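Local coordinates for protein multisubunit Na+/H+ antiporter, G subunit (Anoxybacillus flavithermus, PDB 6Z16) that probably takes part in sodium:proton antiport as a small three-helix membrane subunit of a multisubunit Na+/H+ antiporter, at residues A21-L26 with S45-L50; R33-Y38 with E102-T107; G51-L56 with L76-I81. One frame throughout, in Å; residues are numbered along the deposited sequence.

Contact 1 (A21-L26 with S45-L50)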
# COMPACT_ATOMS: atom_id res chain seq x y z
N ALA G 21 -18.54 -26.63 -22.09
CA ALA G 21 -18.55 -28.05 -22.43
C ALA G 21 -18.78 -28.28 -23.93
O ALA G 21 -18.03 -29.02 -24.58
CB ALA G 21 -19.60 -28.77 -21.60
N VAL G 22 -19.81 -27.62 -24.49
CA VAL G 22 -20.14 -27.77 -25.91
C VAL G 22 -19.01 -27.25 -26.79
O VAL G 22 -18.69 -27.83 -27.83
CB VAL G 22 -21.49 -27.08 -26.20
CG1 VAL G 22 -21.77 -26.98 -27.68
CG2 VAL G 22 -22.61 -27.85 -25.54
N LEU G 23 -18.34 -26.19 -26.35
CA LEU G 23 -17.26 -25.63 -27.14
C LEU G 23 -16.02 -26.53 -27.08
O LEU G 23 -15.27 -26.62 -28.07
CB LEU G 23 -16.99 -24.22 -26.64
CG LEU G 23 -16.19 -23.21 -27.41
CD1 LEU G 23 -16.82 -23.03 -28.76
CD2 LEU G 23 -16.30 -21.93 -26.62
N THR G 24 -15.83 -27.25 -25.97
CA THR G 24 -14.77 -28.26 -25.92
C THR G 24 -15.07 -29.44 -26.85
O THR G 24 -14.18 -29.96 -27.52
CB THR G 24 -14.58 -28.73 -24.48
OG1 THR G 24 -14.40 -27.59 -23.64
CG2 THR G 24 -13.36 -29.61 -24.36
N LEU G 25 -16.34 -29.86 -26.90
CA LEU G 25 -16.73 -30.92 -27.84
C LEU G 25 -16.58 -30.48 -29.29
O LEU G 25 -16.25 -31.30 -30.16
CB LEU G 25 -18.16 -31.36 -27.58
CG LEU G 25 -18.75 -32.53 -28.37
CD1 LEU G 25 -17.98 -33.80 -28.11
CD2 LEU G 25 -20.21 -32.71 -28.02
N LEU G 26 -16.81 -29.20 -29.55
CA LEU G 26 -16.54 -28.64 -30.87
C LEU G 26 -15.05 -28.67 -31.20
O LEU G 26 -14.67 -28.94 -32.35
CB LEU G 26 -17.08 -27.22 -30.95
CG LEU G 26 -16.85 -26.44 -32.23
CD1 LEU G 26 -17.54 -27.10 -33.41
CD2 LEU G 26 -17.36 -25.06 -32.00
N SER G 45 -6.48 -25.34 -30.33
CA SER G 45 -5.98 -24.17 -29.62
C SER G 45 -7.08 -23.20 -29.20
O SER G 45 -7.40 -23.11 -28.00
CB SER G 45 -4.99 -23.43 -30.52
OG SER G 45 -4.57 -22.21 -29.95
N LYS G 46 -7.76 -22.60 -30.19
CA LYS G 46 -8.69 -21.54 -29.86
C LYS G 46 -9.94 -22.07 -29.17
O LYS G 46 -10.37 -21.52 -28.14
CB LYS G 46 -9.03 -20.75 -31.12
CG LYS G 46 -7.80 -20.05 -31.69
CD LYS G 46 -8.13 -19.09 -32.80
CE LYS G 46 -8.40 -19.76 -34.12
NZ LYS G 46 -7.15 -20.28 -34.72
N SER G 47 -10.50 -23.19 -29.66
CA SER G 47 -11.78 -23.62 -29.13
C SER G 47 -11.65 -24.25 -27.74
O SER G 47 -12.47 -23.94 -26.87
CB SER G 47 -12.45 -24.59 -30.09
OG SER G 47 -13.70 -25.01 -29.56
N THR G 48 -10.64 -25.09 -27.49
CA THR G 48 -10.58 -25.64 -26.14
C THR G 48 -10.03 -24.63 -25.15
O THR G 48 -10.37 -24.74 -23.97
CB THR G 48 -9.78 -26.96 -26.08
OG1 THR G 48 -10.26 -27.72 -24.97
CG2 THR G 48 -8.29 -26.74 -25.82
N THR G 49 -9.28 -23.60 -25.60
CA THR G 49 -8.89 -22.52 -24.70
C THR G 49 -10.10 -21.75 -24.20
O THR G 49 -10.28 -21.57 -22.98
CB THR G 49 -7.90 -21.60 -25.42
OG1 THR G 49 -6.75 -22.35 -25.82
CG2 THR G 49 -7.47 -20.48 -24.53
N LEU G 50 -10.97 -21.31 -25.11
CA LEU G 50 -12.16 -20.58 -24.66
C LEU G 50 -13.14 -21.49 -23.92
O LEU G 50 -13.78 -21.04 -22.96
CB LEU G 50 -12.84 -19.87 -25.82
CG LEU G 50 -14.08 -19.04 -25.48
CD1 LEU G 50 -13.75 -17.98 -24.44
CD2 LEU G 50 -14.68 -18.40 -26.71
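L23 of helix 11-33 reaches over to S47 and L50 of helix 37-66, and its side chain carries most of the apolar contact between the two. From CB the chain runs to CG, which lies anti to the backbone N (chi1 -164°) and comes 3.8 Å from S47 OG and equally near to the carbonyl oxygen of that serine. The two methyls then divide: CD1 stays beside the serine hydroxyl, while CD2 lands on the isobutyl group of L50, 3.8 Å from L50 CG. S47 OG itself approaches the backbone of helix 11-33, at 2.7 Å from L23 O. At the next residue of each helix, T24 CG2 faces T48 OG1 at 3.7 Å, methyl against hydroxyl, because T24 OG1 is turned back to the backbone oxygen of G20. The CA atoms of these two threonines are 4.9 Å apart, and the local axes approach to 7.8 Å in a nearly antiparallel crossing of -160°. S27 on helix 11-33 also meets S47 and T48. The short side chains of S47, T24 and T48 are consistent with the close backbone approach, and they put hydroxyls beside methyl groups in a buried interface.

Contact 2 (R33-Y38 with E102-T107)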
# COMPACT_ATOMS: atom_id res chain seq x y z
N ARG G 33 -12.12 -34.00 -37.55
CA ARG G 33 -12.55 -33.80 -38.94
C ARG G 33 -11.56 -33.02 -39.80
O ARG G 33 -11.64 -33.11 -41.03
CB ARG G 33 -13.90 -33.10 -38.96
CG ARG G 33 -15.03 -33.99 -38.53
CD ARG G 33 -16.34 -33.24 -38.45
NE ARG G 33 -16.66 -32.58 -39.71
CZ ARG G 33 -17.25 -33.17 -40.74
NH1 ARG G 33 -17.58 -34.45 -40.68
NH2 ARG G 33 -17.51 -32.48 -41.84
N LEU G 34 -10.66 -32.26 -39.22
CA LEU G 34 -9.84 -31.39 -40.06
C LEU G 34 -8.61 -32.13 -40.58
O LEU G 34 -8.04 -32.96 -39.87
CB LEU G 34 -9.43 -30.15 -39.27
CG LEU G 34 -10.63 -29.22 -39.02
CD1 LEU G 34 -10.26 -28.09 -38.11
CD2 LEU G 34 -11.17 -28.69 -40.34
N PRO G 35 -8.18 -31.87 -41.82
CA PRO G 35 -7.26 -32.79 -42.51
C PRO G 35 -5.78 -32.61 -42.27
O PRO G 35 -5.01 -33.52 -42.61
CB PRO G 35 -7.57 -32.50 -43.99
CG PRO G 35 -7.93 -31.08 -44.00
CD PRO G 35 -8.68 -30.82 -42.73
N ASP G 36 -5.35 -31.49 -41.71
CA ASP G 36 -3.94 -31.15 -41.62
C ASP G 36 -3.60 -30.94 -40.15
O ASP G 36 -4.49 -30.79 -39.31
CB ASP G 36 -3.65 -29.88 -42.43
CG ASP G 36 -2.19 -29.70 -42.75
OD1 ASP G 36 -1.37 -30.52 -42.31
OD2 ASP G 36 -1.88 -28.71 -43.44
N VAL G 37 -2.30 -30.96 -39.83
CA VAL G 37 -1.89 -30.69 -38.45
C VAL G 37 -2.17 -29.23 -38.07
O VAL G 37 -2.53 -28.93 -36.92
CB VAL G 37 -0.41 -31.09 -38.26
CG1 VAL G 37 0.51 -30.34 -39.21
CG2 VAL G 37 0.04 -30.89 -36.82
N TYR G 38 -2.10 -28.32 -39.04
CA TYR G 38 -2.20 -26.90 -38.73
C TYR G 38 -3.65 -26.47 -38.53
O TYR G 38 -3.94 -25.63 -37.66
CB TYR G 38 -1.56 -26.10 -39.86
CG TYR G 38 -0.17 -26.56 -40.18
CD1 TYR G 38 0.90 -26.24 -39.37
CD2 TYR G 38 0.08 -27.30 -41.32
CE1 TYR G 38 2.18 -26.66 -39.67
CE2 TYR G 38 1.35 -27.72 -41.64
CZ TYR G 38 2.39 -27.40 -40.81
OH TYR G 38 3.66 -27.82 -41.12
N GLU G 102 4.13 -31.68 -44.25
CA GLU G 102 3.06 -30.87 -44.83
C GLU G 102 2.00 -31.81 -45.37
O GLU G 102 2.31 -32.88 -45.90
CB GLU G 102 3.59 -29.94 -45.93
CG GLU G 102 4.20 -30.61 -47.15
CD GLU G 102 4.68 -29.60 -48.16
OE1 GLU G 102 4.59 -28.40 -47.87
OE2 GLU G 102 5.15 -30.02 -49.24
N ARG G 103 0.73 -31.44 -45.17
CA ARG G 103 -0.38 -32.31 -45.55
C ARG G 103 -1.50 -31.49 -46.17
O ARG G 103 -1.63 -30.28 -45.95
CB ARG G 103 -0.92 -33.13 -44.35
CG ARG G 103 0.07 -34.17 -43.86
CD ARG G 103 -0.38 -35.09 -42.76
NE ARG G 103 0.79 -35.86 -42.33
CZ ARG G 103 1.21 -36.98 -42.91
NH1 ARG G 103 2.30 -37.59 -42.47
NH2 ARG G 103 0.55 -37.50 -43.94
N TRP G 104 -2.31 -32.20 -46.97
CA TRP G 104 -3.56 -31.74 -47.57
C TRP G 104 -3.35 -30.55 -48.51
O TRP G 104 -3.80 -29.43 -48.26
CB TRP G 104 -4.61 -31.43 -46.49
CG TRP G 104 -5.97 -31.26 -47.07
CD1 TRP G 104 -6.73 -32.21 -47.68
CD2 TRP G 104 -6.74 -30.06 -47.11
NE1 TRP G 104 -7.92 -31.69 -48.09
CE2 TRP G 104 -7.96 -30.36 -47.75
CE3 TRP G 104 -6.53 -28.75 -46.65
CZ2 TRP G 104 -8.95 -29.41 -47.95
CZ3 TRP G 104 -7.51 -27.81 -46.86
CH2 TRP G 104 -8.71 -28.15 -47.50
N GLU G 105 -2.62 -30.84 -49.60
CA GLU G 105 -2.61 -30.07 -50.85
C GLU G 105 -2.20 -28.61 -50.63
O GLU G 105 -3.01 -27.68 -50.71
CB GLU G 105 -3.96 -30.17 -51.58
CG GLU G 105 -4.11 -31.46 -52.36
CD GLU G 105 -4.65 -32.60 -51.54
OE1 GLU G 105 -5.09 -32.36 -50.40
OE2 GLU G 105 -4.61 -33.75 -52.02
N GLY G 106 -0.91 -28.45 -50.31
CA GLY G 106 -0.28 -27.15 -50.13
C GLY G 106 -0.43 -26.14 -51.25
O GLY G 106 -0.08 -26.40 -52.41
N THR G 107 -0.96 -24.97 -50.90
CA THR G 107 -1.19 -23.84 -51.79
C THR G 107 0.09 -23.03 -51.97
O THR G 107 1.20 -23.55 -51.84
CB THR G 107 -2.33 -22.95 -51.29
OG1 THR G 107 -2.02 -22.46 -49.98
CG2 THR G 107 -3.63 -23.73 -51.26
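The backbones of P35-D36 and R103-W104 meet outside the regular helices, with the CA atoms of D36 and R103 5.4 Å apart. Segment 33-38 turns from one helix into the next, D36 standing at the N-cap position, whereas 102-107 is an irregular loop in which W104 and E105 both have positive phi. P35 lies over one face of the W104 indole: its CG is 3.6 Å from the centroid of the five-membered W104 ring and 18° off the ring normal, a CH-pi contact. The indole also packs on P88 of a neighbouring subunit. Beside this pair, D36 swings its carboxylate anti to the backbone N (chi1 -162°), which brings OD1 to 3.3 Å from R103 CB. D36 OD2 lies 3.0 Å from R103 O, two acceptors that cannot bond each other directly. D36 OD1 also accepts V37 N at 2.7 Å, the donor standing 40° out of the carboxylate plane. R103 NE stays 5.8 Å from D36 OD1, too far for a salt bridge. Cohesion therefore comes from the proline-tryptophan packing and the D36-R103 contact in similar measure; no hydrogen bond joins the two segments themselves, though Y38 OH bonds V101 O just before the loop segment.

Contact 3 (G51-L56 with L76-I81)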
# COMPACT_ATOMS: atom_id res chain seq x y z
N GLY G 51 -13.21 -22.78 -24.28
CA GLY G 51 -14.09 -23.69 -23.56
C GLY G 51 -13.67 -23.90 -22.12
O GLY G 51 -14.51 -23.85 -21.21
N ILE G 52 -12.37 -24.11 -21.88
CA ILE G 52 -11.93 -24.33 -20.51
C ILE G 52 -12.01 -23.04 -19.69
O ILE G 52 -12.33 -23.09 -18.49
CB ILE G 52 -10.52 -24.96 -20.49
CG1 ILE G 52 -10.14 -25.40 -19.08
CG2 ILE G 52 -9.47 -24.01 -20.95
CD1 ILE G 52 -11.07 -26.38 -18.54
N MET G 53 -11.83 -21.86 -20.31
CA MET G 53 -12.00 -20.65 -19.53
C MET G 53 -13.46 -20.39 -19.19
O MET G 53 -13.74 -19.90 -18.09
CB MET G 53 -11.40 -19.45 -20.25
CG MET G 53 -9.90 -19.47 -20.24
SD MET G 53 -9.23 -17.93 -20.87
CE MET G 53 -9.59 -18.16 -22.59
N CYS G 54 -14.39 -20.77 -20.07
CA CYS G 54 -15.80 -20.64 -19.73
C CYS G 54 -16.20 -21.59 -18.61
O CYS G 54 -16.97 -21.21 -17.71
CB CYS G 54 -16.66 -20.87 -20.97
SG CYS G 54 -16.55 -19.58 -22.23
N ILE G 55 -15.66 -22.82 -18.62
CA ILE G 55 -15.95 -23.77 -17.54
C ILE G 55 -15.39 -23.28 -16.21
O ILE G 55 -16.07 -23.35 -15.17
CB ILE G 55 -15.41 -25.17 -17.91
CG1 ILE G 55 -16.15 -25.73 -19.12
CG2 ILE G 55 -15.57 -26.14 -16.77
CD1 ILE G 55 -15.48 -26.93 -19.72
N LEU G 56 -14.16 -22.75 -16.22
CA LEU G 56 -13.55 -22.29 -14.98
C LEU G 56 -14.22 -21.02 -14.45
O LEU G 56 -14.33 -20.85 -13.23
CB LEU G 56 -12.06 -22.06 -15.17
CG LEU G 56 -11.20 -23.30 -15.42
CD1 LEU G 56 -9.76 -22.91 -15.68
CD2 LEU G 56 -11.30 -24.26 -14.26
N LEU G 76 -6.36 -17.30 -11.37
CA LEU G 76 -4.99 -17.45 -11.84
C LEU G 76 -4.87 -18.61 -12.82
O LEU G 76 -4.04 -18.54 -13.74
CB LEU G 76 -4.03 -17.62 -10.66
CG LEU G 76 -3.48 -16.29 -10.11
CD1 LEU G 76 -2.88 -15.47 -11.24
CD2 LEU G 76 -4.48 -15.46 -9.31
N GLY G 77 -5.72 -19.63 -12.68
CA GLY G 77 -5.76 -20.68 -13.68
C GLY G 77 -6.26 -20.20 -15.03
O GLY G 77 -5.73 -20.59 -16.07
N ILE G 78 -7.30 -19.35 -15.02
CA ILE G 78 -7.83 -18.78 -16.26
C ILE G 78 -6.77 -17.93 -16.96
O ILE G 78 -6.56 -18.07 -18.18
CB ILE G 78 -9.10 -17.97 -15.96
CG1 ILE G 78 -10.23 -18.89 -15.53
CG2 ILE G 78 -9.54 -17.18 -17.17
CD1 ILE G 78 -11.40 -18.18 -14.94
N VAL G 79 -6.08 -17.08 -16.20
CA VAL G 79 -5.03 -16.24 -16.78
C VAL G 79 -3.87 -17.09 -17.30
O VAL G 79 -3.33 -16.83 -18.38
CB VAL G 79 -4.56 -15.19 -15.75
CG1 VAL G 79 -3.38 -14.38 -16.27
CG2 VAL G 79 -5.71 -14.26 -15.40
N PHE G 80 -3.54 -18.18 -16.59
CA PHE G 80 -2.45 -19.04 -17.02
C PHE G 80 -2.78 -19.79 -18.30
O PHE G 80 -1.94 -19.89 -19.20
CB PHE G 80 -2.09 -20.03 -15.91
CG PHE G 80 -0.91 -20.88 -16.26
CD1 PHE G 80 0.37 -20.37 -16.14
CD2 PHE G 80 -1.07 -22.17 -16.75
CE1 PHE G 80 1.45 -21.13 -16.48
CE2 PHE G 80 0.02 -22.92 -17.11
CZ PHE G 80 1.29 -22.40 -16.97
N ILE G 81 -3.99 -20.36 -18.39
CA ILE G 81 -4.37 -21.13 -19.57
C ILE G 81 -4.47 -20.22 -20.79
O ILE G 81 -4.00 -20.57 -21.88
CB ILE G 81 -5.69 -21.89 -19.32
CG1 ILE G 81 -5.51 -22.94 -18.23
CG2 ILE G 81 -6.14 -22.58 -20.57
CD1 ILE G 81 -4.47 -23.99 -18.54
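M53 and I78 mark the nearest backbone approach, their CA atoms 5.6 Å apart, between two helices that run almost exactly antiparallel at 174° with local axes 9.8 Å from each other. I78 lies between M53 and L56, one branch to each. Its CG2, anti to the backbone N, meets M53, lying 3.8 Å from M53 SD and just as near to M53 CG. The methionine is extended at its second torsion (chi2 -172°), which carries the sulfur out to that methyl and up to the backbone oxygen of I78. The other branch of I78 runs alongside L56: I78 CG1 sits 3.7 Å from L56 CB and CD1 follows at 3.9 Å from the same L56 CB, the two chains lying side by side and pointing opposite ways. Cutting I78 back to an alanine is likely to open a gap between M53 and L56, depriving M53 SD of its CG2 partner and L56 CB of the CG1 and CD1 contacts. L56 CD1 also comes near the backbone of G77. One turn further along helix 72-98, I81 CG2 touches I52 CG2 at 3.6 Å, methyl on methyl, with the two side chains set roughly perpendicular. F82 and L74 of helix 72-98 extend the packing around M53 and L56, while I52, L56 and I81 also meet a neighbouring subunit. A bound phosphatidylethanolamine touches L76 nearby. No hydrogen bond joins the segments. Consecutive in the chain, nearly antiparallel and both predicted to span the membrane, the two helices form a transmembrane helical hairpin.

How the contacts relate
Helix 37-66 is common to all three contacts: its start enters contact 2, its middle contacts 1 and 3. Along the chain, contact 1 joins it to helix 11-33 and closes before contact 3 joins it to helix 72-98, making an up-down-up bundle of three helices. The segments of contact 2 alternate with those of contact 1 and bracket both segments of contact 3. Contacts 1 and 3 have centres 11 Å apart and touch, T24 OG1 lying 3.9 Å from G51 CA. Contact 2 lies 20 Å, centre to centre, from contact 1 and 29 Å from contact 3. By bringing the loop after helix 72-98 to the turn before helix 37-66, it ties together one end of the bundle.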